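Local coordinates for protein AA9 family lytic polysaccharide monooxygenase D (Myceliophthora thermophila, PDB 5UFV) that cleaves crystalline and amorphous polysaccharides oxidatively at their 1,4-glycosidic bonds, using a single reduced copper ion with H2O2 or O2 and giving C1-oxidised products, at residues 5-10 with 66-71; 28-33 with 52-57; 81-86 with 101-106; 183-188 with 223-228. All blocks are in the same frame, centred on the assembly; numbering follows the deposited sequence.

Contact 1: residues 5-10 with 66-71; sequences TSYNIA and ITATWA
Thr5 to Ile9 and Ile66 to Trp70 run antiparallel, their short axes 4.7 Å apart, as neighbouring strands in one sheet of the immunoglobulin-like beta sandwich of AA9 enzymes. The hydrogen-bonded pairs Ser6-Thr69 and Asn8-Thr67 lie on either side of the non-hydrogen-bonded pair Tyr7-Ala68. Asn8 N donates to Thr67 O at 2.8 Å, and Thr67 N returns a bond to Asn8 O at 2.9 Å. The two faces of the pair differ in chemistry. On the buried one, the ring of Tyr7 starts beside its own backbone N (chi1 -57°) and comes obliquely down on Ala68, with CD2 4.0 Å from the Ala68 CB. Next to it, Ile9 CG1 touches Ile66 CG2 at 4.2 Å, and this face packs on His155 and Ile175 of the other sheet. The second face is polar and partly exposed. Here Ser6 OG rests against Thr69 CB at 3.5 Å, while the threonine hydroxyls reach across to the next strand: Thr67 OG1 bonds Ser139 and Thr69 OG1 bonds Ser137. At Ser6 the pattern changes. Thr69 N donates to Ser6 O, but the return bond to Thr69 O comes from Thr5 N instead of Ser6 N. The next amide on this side of the strand, Ala71 N, finds a hydroxyl: it donates to Thr5 OG1 at 2.8 Å, in a bond bent to 134° at the hydrogen.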
# COMPACT_ATOMS: atom_id res chain seq x y z
N THR A 5 9.75 4.79 -4.29
CA THR A 5 10.68 5.03 -5.36
C THR A 5 11.55 3.84 -5.86
O THR A 5 12.14 3.93 -6.94
CB THR A 5 11.58 6.23 -4.97
OG1 THR A 5 11.96 6.14 -3.58
CG2 THR A 5 10.79 7.51 -5.22
N SER A 6 11.61 2.75 -5.10
CA SER A 6 12.43 1.60 -5.46
C SER A 6 12.05 0.41 -4.57
O SER A 6 11.37 0.57 -3.56
CB SER A 6 13.91 1.92 -5.29
OG SER A 6 14.21 2.12 -3.92
N TYR A 7 12.50 -0.79 -4.93
CA TYR A 7 12.12 -1.99 -4.17
C TYR A 7 13.32 -2.93 -3.96
O TYR A 7 14.28 -2.94 -4.73
CB TYR A 7 11.03 -2.80 -4.91
CG TYR A 7 9.73 -2.09 -5.24
CD1 TYR A 7 9.59 -1.37 -6.41
CD2 TYR A 7 8.64 -2.16 -4.39
CE1 TYR A 7 8.39 -0.73 -6.72
CE2 TYR A 7 7.45 -1.52 -4.68
CZ TYR A 7 7.33 -0.81 -5.85
OH TYR A 7 6.15 -0.17 -6.15
N ASN A 8 13.23 -3.73 -2.89
CA ASN A 8 14.06 -4.91 -2.74
C ASN A 8 13.18 -6.14 -2.58
O ASN A 8 12.44 -6.27 -1.62
CB ASN A 8 15.04 -4.79 -1.56
CG ASN A 8 16.05 -5.92 -1.54
OD1 ASN A 8 15.71 -7.08 -1.31
ND2 ASN A 8 17.29 -5.59 -1.84
N ILE A 9 13.26 -7.05 -3.53
CA ILE A 9 12.40 -8.21 -3.56
C ILE A 9 13.22 -9.47 -3.69
O ILE A 9 13.91 -9.70 -4.69
CB ILE A 9 11.39 -8.12 -4.71
CG1 ILE A 9 10.42 -6.96 -4.43
CG2 ILE A 9 10.62 -9.43 -4.85
CD1 ILE A 9 9.75 -6.40 -5.65
N ALA A 10 13.11 -10.30 -2.65
CA ALA A 10 13.83 -11.57 -2.54
C ALA A 10 15.30 -11.29 -2.62
O ALA A 10 16.01 -11.98 -3.33
CB ALA A 10 13.39 -12.54 -3.62
N ILE A 66 9.21 -8.55 0.57
CA ILE A 66 9.03 -7.37 -0.28
C ILE A 66 9.30 -6.10 0.52
O ILE A 66 8.57 -5.80 1.46
CB ILE A 66 7.60 -7.28 -0.84
CG1 ILE A 66 7.33 -8.48 -1.74
CG2 ILE A 66 7.42 -6.01 -1.64
CD1 ILE A 66 5.92 -8.57 -2.26
N THR A 67 10.34 -5.38 0.15
CA THR A 67 10.69 -4.14 0.79
C THR A 67 10.51 -3.00 -0.21
O THR A 67 11.10 -3.04 -1.28
CB THR A 67 12.15 -4.15 1.19
OG1 THR A 67 12.37 -5.22 2.11
CG2 THR A 67 12.55 -2.82 1.83
N ALA A 68 9.73 -1.98 0.16
CA ALA A 68 9.56 -0.77 -0.63
C ALA A 68 10.25 0.40 0.06
O ALA A 68 10.21 0.52 1.29
CB ALA A 68 8.09 -0.49 -0.78
N THR A 69 10.86 1.27 -0.74
CA THR A 69 11.55 2.44 -0.21
C THR A 69 10.91 3.74 -0.69
O THR A 69 10.56 3.88 -1.85
CB THR A 69 13.04 2.43 -0.61
OG1 THR A 69 13.63 1.26 -0.06
CG2 THR A 69 13.81 3.62 -0.02
N TRP A 70 10.77 4.69 0.22
CA TRP A 70 10.22 5.99 -0.08
C TRP A 70 11.39 6.91 0.00
O TRP A 70 11.92 7.14 1.10
CB TRP A 70 9.21 6.41 0.98
CG TRP A 70 7.85 5.84 0.79
CD1 TRP A 70 6.80 6.46 0.20
CD2 TRP A 70 7.39 4.55 1.21
NE1 TRP A 70 5.70 5.62 0.20
CE2 TRP A 70 6.05 4.44 0.82
CE3 TRP A 70 7.97 3.48 1.90
CZ2 TRP A 70 5.28 3.30 1.09
CZ3 TRP A 70 7.22 2.35 2.15
CH2 TRP A 70 5.89 2.27 1.75
N ALA A 71 11.80 7.44 -1.15
CA ALA A 71 12.87 8.39 -1.16
C ALA A 71 12.56 9.60 -0.28
O ALA A 71 13.48 10.18 0.29
CB ALA A 71 13.17 8.83 -2.57

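Contact 2: residues 28-33 with 52-57; sequences IQWQWP and TGAALY
Trp30 and Gly53 meet where two irregular loops pass in nearly opposite directions along the flank of the beta sandwich, and a glycine laid on an indole is the centre of the contact. The indole can be followed outward. Its CB is only loosely approached, by Gly53 O. CG leaves beside the backbone N (chi1 -76°), and the rotation about CB-CG then turns one face to the 52-57 chain, with CG under Gly53 N and CA. Trp30 CD1 lies 3.9 Å from Ala54 CB, met obliquely, and close to Gly53 C. NE1 sits 3.5 Å from Gly53 CA, and its N-H goes to Gln174 on strand 167-177. CD2 lies by Gly53 N, CE2 by Gly53 CA, and CZ2 by Gly53 CA and Thr52 O. Gly53 CA stands 3.4 Å from the centroid of the Trp30 five-membered ring, 8° off its normal, a well-centred CH-pi contact. Farther out, CE3 and CZ3 lie beneath Thr52 C, and the far corner CH2 approaches Thr52 O. Gln31, bent at its second torsion, brings OE1 to Thr52 N at 2.8 Å in a nearly straight bond (169°), and a weak bond from Gly53 N joins it there. Toward the other end, Ile28 CG2 packs on Leu56 CB at 3.9 Å. Between these points a water bridges the loops, donating to Gln29 O at 2.6 Å and to Gly53 O at 2.9 Å.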
# COMPACT_ATOMS: atom_id res chain seq x y z
N ILE A 28 9.70 -2.53 -12.93
CA ILE A 28 8.61 -3.41 -12.44
C ILE A 28 7.38 -2.61 -11.97
O ILE A 28 6.28 -3.16 -11.84
CB ILE A 28 9.10 -4.35 -11.32
CG1 ILE A 28 9.50 -3.55 -10.07
CG2 ILE A 28 10.28 -5.20 -11.76
CD1 ILE A 28 9.54 -4.39 -8.80
N GLN A 29 7.58 -1.31 -11.76
CA GLN A 29 6.59 -0.42 -11.18
C GLN A 29 5.71 0.27 -12.24
O GLN A 29 6.21 0.74 -13.27
CB GLN A 29 7.31 0.66 -10.34
CG GLN A 29 6.41 1.37 -9.34
CD GLN A 29 7.14 2.47 -8.57
OE1 GLN A 29 7.86 3.28 -9.16
NE2 GLN A 29 6.95 2.51 -7.27
N TRP A 30 4.41 0.35 -11.95
CA TRP A 30 3.45 1.07 -12.77
C TRP A 30 3.69 2.56 -12.60
O TRP A 30 4.19 2.99 -11.59
CB TRP A 30 2.03 0.71 -12.35
CG TRP A 30 1.58 -0.63 -12.83
CD1 TRP A 30 2.36 -1.73 -13.05
CD2 TRP A 30 0.25 -1.04 -13.11
NE1 TRP A 30 1.59 -2.80 -13.48
CE2 TRP A 30 0.29 -2.39 -13.52
CE3 TRP A 30 -0.98 -0.38 -13.06
CZ2 TRP A 30 -0.83 -3.07 -13.88
CZ3 TRP A 30 -2.09 -1.08 -13.42
CH2 TRP A 30 -2.02 -2.40 -13.83
N GLN A 31 3.32 3.34 -13.61
CA GLN A 31 3.70 4.74 -13.65
C GLN A 31 2.98 5.48 -12.55
O GLN A 31 1.91 5.08 -12.11
CB GLN A 31 3.34 5.39 -15.00
CG GLN A 31 3.85 4.69 -16.26
CD GLN A 31 2.93 3.57 -16.74
OE1 GLN A 31 2.12 3.02 -15.96
NE2 GLN A 31 3.03 3.22 -18.01
N TRP A 32 3.57 6.56 -12.10
CA TRP A 32 2.93 7.46 -11.16
C TRP A 32 3.41 8.85 -11.58
O TRP A 32 4.49 8.95 -12.17
CB TRP A 32 3.28 7.11 -9.72
CG TRP A 32 4.73 6.90 -9.44
CD1 TRP A 32 5.42 5.75 -9.58
CD2 TRP A 32 5.67 7.88 -8.96
NE1 TRP A 32 6.73 5.93 -9.22
CE2 TRP A 32 6.92 7.23 -8.84
CE3 TRP A 32 5.58 9.23 -8.64
CZ2 TRP A 32 8.07 7.86 -8.38
CZ3 TRP A 32 6.76 9.90 -8.19
CH2 TRP A 32 7.98 9.19 -8.07
N PRO A 33 2.58 9.88 -11.36
CA PRO A 33 2.84 11.19 -11.98
C PRO A 33 3.75 12.11 -11.16
O PRO A 33 4.49 12.91 -11.73
CB PRO A 33 1.43 11.80 -12.10
CG PRO A 33 0.68 11.26 -10.92
CD PRO A 33 1.30 9.89 -10.61
N THR A 52 -0.62 2.28 -15.79
CA THR A 52 -1.31 1.33 -16.67
C THR A 52 -0.58 0.03 -16.79
O THR A 52 -1.18 -0.95 -17.22
CB THR A 52 -1.41 1.87 -18.10
OG1 THR A 52 -0.13 2.37 -18.51
CG2 THR A 52 -2.46 2.98 -18.19
N GLY A 53 0.71 0.01 -16.43
CA GLY A 53 1.49 -1.20 -16.55
C GLY A 53 2.97 -0.98 -16.49
O GLY A 53 3.44 0.11 -16.23
N ALA A 54 3.69 -2.06 -16.75
CA ALA A 54 5.13 -2.07 -16.66
C ALA A 54 5.71 -3.26 -17.44
O ALA A 54 5.04 -4.26 -17.60
CB ALA A 54 5.55 -2.14 -15.21
N ALA A 55 6.97 -3.15 -17.86
CA ALA A 55 7.59 -4.13 -18.77
C ALA A 55 8.17 -5.34 -18.04
O ALA A 55 8.22 -6.46 -18.60
CB ALA A 55 8.68 -3.45 -19.59
N LEU A 56 8.63 -5.11 -16.82
CA LEU A 56 9.32 -6.14 -16.05
C LEU A 56 8.53 -6.61 -14.83
O LEU A 56 7.58 -5.98 -14.42
CB LEU A 56 10.67 -5.61 -15.57
CG LEU A 56 11.57 -5.06 -16.66
CD1 LEU A 56 12.90 -4.60 -16.05
CD2 LEU A 56 11.78 -6.06 -17.79
N TYR A 57 9.01 -7.71 -14.25
CA TYR A 57 8.49 -8.29 -13.01
C TYR A 57 9.68 -8.72 -12.13
O TYR A 57 10.77 -8.98 -12.63
CB TYR A 57 7.64 -9.52 -13.30
CG TYR A 57 8.36 -10.52 -14.17
CD1 TYR A 57 9.24 -11.44 -13.61
CD2 TYR A 57 8.20 -10.52 -15.57
CE1 TYR A 57 9.92 -12.35 -14.40
CE2 TYR A 57 8.87 -11.42 -16.37
CZ TYR A 57 9.74 -12.33 -15.77
OH TYR A 57 10.44 -13.23 -16.54
O HOH W 1 5.90 1.47 -15.70

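Contact 3: residues 81-86 with 101-106; sequences LVWMYK and WFKIDE
Trp101 and Tyr85 form the aromatic centre of one face of this strand pair. Tyr85 CB stands over the six-membered ring of Trp101, 3.5 Å from its centroid, while the tyrosine edge carries on across the five-membered ring, the planes inclined at 50°. Tyr85 has CG anti to its backbone N (chi1 177°), which carries CD2 over the five-membered ring. Beside them, Trp83 CE3 packs on Trp101 CB, and Lys103 lays its aliphatic stem over the Trp83 face, CG 3.7 Å from the centroid of the six-membered ring. Putting an alanine at Trp101 would probably leave the Tyr85 edge and CB without the face they lie on, and Gly96 O without the indole N-H that bonds it. The other face is largely apolar: Met84 CB meets Phe102 CZ at 3.6 Å, its SD meets Ile104 CD1 at 3.7 Å, and Val82 CG1 touches Ile104 CG1, with Asp105 CB beside Val82 at its end. Farther out, Lys103 NZ makes a salt bridge to Glu106 OE1 at 2.9 Å and also bonds the carbonyls of Pro220 and Pro222. Among the backbone bonds, Met84 N and Phe102 O pair regularly, but Val82 O takes two donors, Ile104 N at 2.9 Å and, weakly, Asp105 N at 3.3 Å. Two residues facing one is the signature of a classic beta bulge, set here between antiparallel strands of the AA9 sandwich.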
# COMPACT_ATOMS: atom_id res chain seq x y z
N LEU A 81 -0.80 0.41 4.23
CA LEU A 81 -1.39 -0.80 3.71
C LEU A 81 -0.59 -1.37 2.54
O LEU A 81 -0.14 -0.62 1.68
CB LEU A 81 -2.81 -0.52 3.24
CG LEU A 81 -3.82 -0.25 4.36
CD1 LEU A 81 -3.77 1.19 4.83
CD2 LEU A 81 -5.23 -0.58 3.88
N VAL A 82 -0.43 -2.69 2.52
CA VAL A 82 0.20 -3.35 1.42
C VAL A 82 -0.70 -4.45 0.94
O VAL A 82 -1.11 -5.29 1.72
CB VAL A 82 1.52 -3.99 1.84
CG1 VAL A 82 2.23 -4.53 0.60
CG2 VAL A 82 2.38 -3.00 2.62
N TRP A 83 -1.01 -4.44 -0.35
CA TRP A 83 -1.96 -5.35 -0.93
C TRP A 83 -1.36 -6.08 -2.08
O TRP A 83 -0.38 -5.66 -2.65
CB TRP A 83 -3.13 -4.59 -1.54
CG TRP A 83 -3.84 -3.56 -0.71
CD1 TRP A 83 -3.36 -2.35 -0.29
CD2 TRP A 83 -5.21 -3.62 -0.28
NE1 TRP A 83 -4.33 -1.67 0.41
CE2 TRP A 83 -5.48 -2.42 0.42
CE3 TRP A 83 -6.23 -4.56 -0.43
CZ2 TRP A 83 -6.71 -2.14 0.96
CZ3 TRP A 83 -7.47 -4.28 0.12
CH2 TRP A 83 -7.70 -3.08 0.80
N MET A 84 -2.04 -7.14 -2.48
CA MET A 84 -1.67 -7.91 -3.64
C MET A 84 -2.92 -8.24 -4.43
O MET A 84 -4.03 -8.11 -3.94
CB MET A 84 -0.94 -9.19 -3.23
CG MET A 84 0.49 -8.94 -2.80
SD MET A 84 1.49 -10.41 -2.46
CE MET A 84 2.01 -10.90 -4.10
N TYR A 85 -2.72 -8.71 -5.65
CA TYR A 85 -3.80 -8.92 -6.58
C TYR A 85 -3.33 -9.93 -7.58
O TYR A 85 -2.29 -9.75 -8.22
CB TYR A 85 -4.16 -7.59 -7.27
CG TYR A 85 -5.23 -7.69 -8.31
CD1 TYR A 85 -4.97 -8.27 -9.55
CD2 TYR A 85 -6.48 -7.20 -8.07
CE1 TYR A 85 -5.96 -8.37 -10.52
CE2 TYR A 85 -7.47 -7.28 -9.03
CZ TYR A 85 -7.21 -7.87 -10.26
OH TYR A 85 -8.21 -7.94 -11.20
N LYS A 86 -4.10 -11.00 -7.71
CA LYS A 86 -3.79 -12.08 -8.62
C LYS A 86 -4.24 -11.76 -10.04
O LYS A 86 -5.43 -11.78 -10.32
CB LYS A 86 -4.47 -13.35 -8.13
CG LYS A 86 -4.27 -14.56 -9.04
CD LYS A 86 -2.99 -15.28 -8.75
CE LYS A 86 -2.61 -16.25 -9.87
NZ LYS A 86 -3.55 -17.38 -9.97
N TRP A 101 -8.25 -7.54 -4.84
CA TRP A 101 -7.22 -7.04 -3.91
C TRP A 101 -7.35 -7.57 -2.49
O TRP A 101 -8.40 -7.46 -1.85
CB TRP A 101 -7.24 -5.53 -3.84
CG TRP A 101 -6.90 -4.92 -5.13
CD1 TRP A 101 -7.76 -4.53 -6.08
CD2 TRP A 101 -5.58 -4.62 -5.63
NE1 TRP A 101 -7.09 -4.00 -7.13
CE2 TRP A 101 -5.74 -4.06 -6.88
CE3 TRP A 101 -4.29 -4.79 -5.13
CZ2 TRP A 101 -4.64 -3.64 -7.66
CZ3 TRP A 101 -3.20 -4.36 -5.89
CH2 TRP A 101 -3.39 -3.79 -7.14
N PHE A 102 -6.26 -8.12 -1.98
CA PHE A 102 -6.24 -8.55 -0.60
C PHE A 102 -5.00 -7.97 0.10
O PHE A 102 -3.95 -7.84 -0.49
CB PHE A 102 -6.29 -10.08 -0.54
CG PHE A 102 -5.14 -10.76 -1.26
CD1 PHE A 102 -5.23 -11.07 -2.60
CD2 PHE A 102 -3.97 -11.08 -0.57
CE1 PHE A 102 -4.18 -11.69 -3.25
CE2 PHE A 102 -2.91 -11.71 -1.22
CZ PHE A 102 -3.03 -12.01 -2.57
N LYS A 103 -5.16 -7.64 1.38
CA LYS A 103 -4.07 -7.15 2.22
C LYS A 103 -3.14 -8.26 2.64
O LYS A 103 -3.58 -9.32 3.09
CB LYS A 103 -4.62 -6.47 3.48
CG LYS A 103 -5.13 -5.06 3.21
CD LYS A 103 -6.26 -4.63 4.13
CE LYS A 103 -5.79 -4.30 5.54
NZ LYS A 103 -6.87 -3.75 6.40
N ILE A 104 -1.84 -7.99 2.55
CA ILE A 104 -0.83 -8.84 3.13
C ILE A 104 -0.13 -8.21 4.33
O ILE A 104 0.46 -8.91 5.12
CB ILE A 104 0.21 -9.27 2.09
CG1 ILE A 104 1.04 -8.10 1.62
CG2 ILE A 104 -0.47 -9.91 0.88
CD1 ILE A 104 2.13 -8.54 0.67
N ASP A 105 -0.18 -6.89 4.46
CA ASP A 105 0.45 -6.19 5.58
C ASP A 105 -0.34 -4.93 5.95
O ASP A 105 -1.10 -4.40 5.14
CB ASP A 105 1.90 -5.84 5.22
CG ASP A 105 2.81 -5.74 6.45
OD1 ASP A 105 2.37 -6.08 7.57
OD2 ASP A 105 4.00 -5.32 6.29
N GLU A 106 -0.18 -4.45 7.17
CA GLU A 106 -0.83 -3.20 7.59
C GLU A 106 -0.22 -2.70 8.90
O GLU A 106 0.26 -3.49 9.69
CB GLU A 106 -2.33 -3.39 7.79
CG GLU A 106 -2.65 -4.38 8.92
CD GLU A 106 -4.13 -4.49 9.27
OE1 GLU A 106 -5.03 -3.90 8.58
OE2 GLU A 106 -4.40 -5.20 10.28

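Contact 4: residues 183-188 with 223-228; sequences AEPAAS and PVFKGT
Pro185 lies over one face of the Phe225 ring, and this proline-aromatic CH-pi contact carries most of the joining. Pro185 CB stands nearly above the middle of the ring, 3.8 Å from the centroid and 12° off the normal. The rest of the pyrrolidine extends over the same face toward CD2 and CE2, its CD 3.7 Å from Phe225 CE2. At the ring's edge, close to its plane, the Ala183 CB approaches Phe225 CZ at 4.2 Å. Phe225 directs its ring at the 183-188 loop by holding CG anti to the backbone N (chi1 -176°). Its second face is covered by its own chain: Gly227, at positive phi, brings its amide N 3.7 Å above the ring plane and over the centre, so the phenyl is held between a proline and a peptide. Replacing Phe225 by an alanine is likely to open a gap between Pro185 and the Gly227 amide and leave the two loops little to touch. Around this, the contacts are thin. The Ala183 CB also nears Thr228 CG2 at 4.3 Å, and at the other end Ser188 O approaches Pro223 CD at 4.2 Å. No hydrogen bond links the two segments; each is bonded instead to other parts of the fold. Backbone bonds tie Phe225 to Lys103 and Ala183 to Gly145 and Ala147, Pro185 rests on Phe102, and Tyr189 meets the phenylalanine ring edge-to-face. The arrangement is loop packing, far from the copper, in which the C-terminal tail and the loop after strand 167-177 close over strand 101-107 of the AA9 beta sandwich.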
# COMPACT_ATOMS: atom_id res chain seq x y z
N ALA A 183 -2.71 -21.79 -1.71
CA ALA A 183 -3.54 -20.89 -0.94
C ALA A 183 -3.98 -19.70 -1.82
O ALA A 183 -3.17 -19.09 -2.54
CB ALA A 183 -2.81 -20.41 0.30
N GLU A 184 -5.28 -19.45 -1.77
CA GLU A 184 -5.90 -18.29 -2.37
C GLU A 184 -6.84 -17.70 -1.33
O GLU A 184 -7.56 -18.41 -0.64
CB GLU A 184 -6.63 -18.66 -3.66
CG GLU A 184 -5.69 -18.68 -4.88
CD GLU A 184 -6.35 -18.23 -6.19
OE1 GLU A 184 -7.59 -18.35 -6.34
OE2 GLU A 184 -5.61 -17.75 -7.08
N PRO A 185 -6.80 -16.37 -1.17
CA PRO A 185 -7.70 -15.80 -0.18
C PRO A 185 -9.16 -15.92 -0.58
O PRO A 185 -9.50 -15.75 -1.75
CB PRO A 185 -7.26 -14.33 -0.10
CG PRO A 185 -6.37 -14.09 -1.27
CD PRO A 185 -5.79 -15.41 -1.64
N ALA A 186 -10.00 -16.22 0.39
CA ALA A 186 -11.44 -16.26 0.20
C ALA A 186 -11.98 -14.89 -0.16
O ALA A 186 -11.30 -13.88 0.03
CB ALA A 186 -12.13 -16.78 1.46
N ALA A 187 -13.21 -14.85 -0.66
CA ALA A 187 -13.84 -13.61 -1.10
C ALA A 187 -13.93 -12.57 0.02
O ALA A 187 -13.92 -11.37 -0.25
CB ALA A 187 -15.23 -13.90 -1.70
N SER A 188 -14.00 -13.01 1.27
CA SER A 188 -14.08 -12.10 2.43
C SER A 188 -12.76 -11.37 2.73
O SER A 188 -12.73 -10.45 3.57
CB SER A 188 -14.49 -12.88 3.68
OG SER A 188 -13.59 -13.94 3.88
N PRO A 223 -9.67 -7.89 6.75
CA PRO A 223 -8.58 -8.45 7.56
C PRO A 223 -7.44 -8.88 6.68
O PRO A 223 -7.65 -9.20 5.52
CB PRO A 223 -9.21 -9.71 8.19
CG PRO A 223 -10.47 -9.97 7.43
CD PRO A 223 -10.93 -8.64 6.92
N VAL A 224 -6.24 -8.91 7.23
CA VAL A 224 -5.06 -9.33 6.48
C VAL A 224 -5.09 -10.81 6.16
O VAL A 224 -5.39 -11.63 7.02
CB VAL A 224 -3.78 -9.06 7.30
CG1 VAL A 224 -2.53 -9.60 6.59
CG2 VAL A 224 -3.64 -7.56 7.60
N PHE A 225 -4.70 -11.16 4.93
CA PHE A 225 -4.51 -12.56 4.56
C PHE A 225 -3.14 -13.10 4.96
O PHE A 225 -2.11 -12.58 4.54
CB PHE A 225 -4.67 -12.72 3.05
CG PHE A 225 -4.58 -14.12 2.59
CD1 PHE A 225 -5.44 -15.08 3.09
CD2 PHE A 225 -3.61 -14.50 1.69
CE1 PHE A 225 -5.35 -16.40 2.68
CE2 PHE A 225 -3.51 -15.81 1.27
CZ PHE A 225 -4.38 -16.76 1.76
N LYS A 226 -3.14 -14.18 5.75
CA LYS A 226 -1.92 -14.76 6.35
C LYS A 226 -1.37 -15.99 5.63
O LYS A 226 -0.20 -16.33 5.80
CB LYS A 226 -2.20 -15.19 7.80
CG LYS A 226 -2.73 -14.11 8.71
CD LYS A 226 -1.64 -13.18 9.22
CE LYS A 226 -2.23 -12.19 10.23
NZ LYS A 226 -1.23 -11.43 11.02
N GLY A 227 -2.23 -16.69 4.89
CA GLY A 227 -1.83 -17.91 4.20
C GLY A 227 -1.92 -19.09 5.13
O GLY A 227 -2.96 -19.33 5.76
N THR A 228 -0.81 -19.81 5.24
CA THR A 228 -0.77 -21.10 5.94
C THR A 228 0.40 -21.19 6.93
O THR A 228 0.48 -20.44 7.91
CB THR A 228 -0.67 -22.25 4.91
OG1 THR A 228 0.44 -22.03 4.02
CG2 THR A 228 -1.93 -22.33 4.06

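In the fold
The four contacts illustrate how a sandwich is built outward from its sheets. Contacts 1 and 3 belong to opposite sheets, their centres 15 Å apart, and each has loops packed against it. Contact 2 touches contact 1, with Ile28 CD1 3.7 Å from Ile9 CD1 and Tyr7 OH 3.0 Å from Gln29 NE2, probably a hydrogen bond. Contact 4 lies against contact 3, where Val224 CG1 packs 3.4 Å from Ile104 O, beside the backbone bond that joins 223-228 to 101-106. Contacts 2 and 4 are remote from each other, centres about 25 Å apart. Contact 1 comes nearest the active site, the Trp70 side chain being about 10 Å from the copper and about 6 Å from that of the copper-site Tyr169.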